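Local coordinates for DNA mismatch repair protein MUTS (Thermus aquaticus, PDB 1EWQ) that takes part in DNA mismatch repair, binding mismatched DNA as an ATP-dependent damage sensor with weak ATPase activity, at residues Q552-R557 / P610-H615. Residues are numbered along the deposited sequence; the frame is centred on the assembly and turned at random.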
# COMPACT_ATOMS: atom_id res chain seq x y z
N GLN C 552 35.13 14.66 22.41
CA GLN C 552 34.69 15.56 23.47
C GLN C 552 33.53 16.37 22.94
O GLN C 552 33.70 17.31 22.17
CB GLN C 552 35.82 16.47 23.93
CG GLN C 552 36.96 15.71 24.57
CD GLN C 552 38.02 16.61 25.18
OE1 GLN C 552 37.76 17.35 26.14
NE2 GLN C 552 39.23 16.54 24.64
N ILE C 553 32.34 15.98 23.37
CA ILE C 553 31.12 16.64 22.94
C ILE C 553 30.44 17.33 24.11
O ILE C 553 30.13 16.70 25.12
CB ILE C 553 30.13 15.62 22.32
CG1 ILE C 553 30.80 14.87 21.17
CG2 ILE C 553 28.88 16.33 21.85
CD1 ILE C 553 29.90 13.81 20.51
N ARG C 554 30.20 18.63 23.96
CA ARG C 554 29.51 19.39 25.00
C ARG C 554 28.11 19.71 24.50
O ARG C 554 27.94 20.28 23.42
CB ARG C 554 30.25 20.69 25.32
CG ARG C 554 29.68 21.43 26.55
CD ARG C 554 30.49 22.68 26.95
NE ARG C 554 30.26 23.82 26.06
CZ ARG C 554 31.21 24.38 25.31
NH1 ARG C 554 32.44 23.90 25.34
NH2 ARG C 554 30.92 25.42 24.54
N ALA C 555 27.11 19.33 25.29
CA ALA C 555 25.72 19.60 24.95
C ALA C 555 25.29 19.09 23.58
O ALA C 555 24.71 19.85 22.79
CB ALA C 555 25.43 21.11 25.07
N GLY C 556 25.55 17.82 23.30
CA GLY C 556 25.16 17.25 22.03
C GLY C 556 23.70 16.84 22.07
O GLY C 556 23.14 16.61 23.14
N ARG C 557 23.07 16.74 20.90
CA ARG C 557 21.67 16.35 20.81
C ARG C 557 21.43 15.53 19.56
O ARG C 557 22.16 15.65 18.57
CB ARG C 557 20.77 17.58 20.76
CG ARG C 557 21.41 18.87 21.23
CD ARG C 557 20.90 20.00 20.37
NE ARG C 557 21.95 20.92 20.01
CZ ARG C 557 21.92 21.70 18.94
NH1 ARG C 557 20.89 21.66 18.11
NH2 ARG C 557 22.92 22.53 18.71
N PRO C 610 25.08 19.02 15.78
CA PRO C 610 24.21 19.50 16.87
C PRO C 610 24.84 19.42 18.25
O PRO C 610 24.68 18.44 18.96
CB PRO C 610 22.98 18.59 16.74
CG PRO C 610 23.59 17.30 16.27
CD PRO C 610 24.55 17.77 15.21
N ALA C 611 25.57 20.47 18.62
CA ALA C 611 26.23 20.52 19.93
C ALA C 611 26.75 21.93 20.19
O ALA C 611 26.70 22.79 19.32
CB ALA C 611 27.38 19.52 19.97
N GLU C 612 27.23 22.16 21.41
CA GLU C 612 27.80 23.45 21.75
C GLU C 612 29.23 23.45 21.25
O GLU C 612 29.72 24.44 20.73
CB GLU C 612 27.76 23.68 23.26
CG GLU C 612 26.56 24.49 23.71
CD GLU C 612 26.48 24.64 25.22
OE1 GLU C 612 27.55 24.64 25.87
OE2 GLU C 612 25.36 24.76 25.75
N GLU C 613 29.89 22.31 21.42
CA GLU C 613 31.27 22.14 20.97
C GLU C 613 31.45 20.66 20.72
O GLU C 613 30.85 19.83 21.40
CB GLU C 613 32.27 22.59 22.05
CG GLU C 613 33.74 22.54 21.60
CD GLU C 613 34.69 23.06 22.67
OE1 GLU C 613 35.93 23.05 22.44
OE2 GLU C 613 34.21 23.49 23.74
N ALA C 614 32.25 20.32 19.73
CA ALA C 614 32.47 18.92 19.44
C ALA C 614 33.88 18.72 18.94
O ALA C 614 34.31 19.35 17.97
CB ALA C 614 31.45 18.42 18.42
N HIS C 615 34.61 17.85 19.64
CA HIS C 615 35.97 17.48 19.28
C HIS C 615 35.76 16.02 18.93
O HIS C 615 35.25 15.26 19.74
CB HIS C 615 36.90 17.65 20.49
CG HIS C 615 37.27 19.08 20.76
ND1 HIS C 615 38.34 19.70 20.15
CD2 HIS C 615 36.69 20.02 21.55
CE1 HIS C 615 38.41 20.95 20.55
NE2 HIS C 615 37.42 21.18 21.40
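Arg554 faces both Glu612 and Glu613, the signature of a classic beta bulge, and shows how an antiparallel pairing can absorb an extra residue while one carbonyl serves two amides. Before the bulge the pairing is regular: Gln552 N bonds His615 O and His615 N bonds Gln552 O, both at 2.7 Å. Arg554 N then gives a straight bond to Glu613 O (2.9 Å, 171°), while Arg554 O takes two amides, Glu612 N at 2.8 Å and, weakly, Glu613 N at 3.5 Å. The side chains repeat this division. Arg554 NE meets the anti lone pair of Glu612 OE1 at 2.8 Å, in the guanidinium plane, and NH1 points at Glu613 OE2 in a second salt bridge whose modelled spacing is doubtfully short. Glu613 runs out fully extended from a chi1 of -176°, which brings its OE1 to His615 NE2 at 2.6 Å. Beyond the bulge, Arg557 N bonds Pro610 O (3.0 Å), and the Arg557 guanidinium lays one face over Pro610 C while its nitrogens reach Glu562 and the carbonyls of Tyr540 and Gly541. A leucine here would probably leave Glu562 without its cationic mate and those carbonyls without these donors. Strand 551-556 runs between 613-616 and 570-574 in a four-stranded sheet, with 546-547 beyond 613-616; Ile553 and Pro610 pack on Ile599 of helix 589-603, which follows the predicted ATP-binding P-loop.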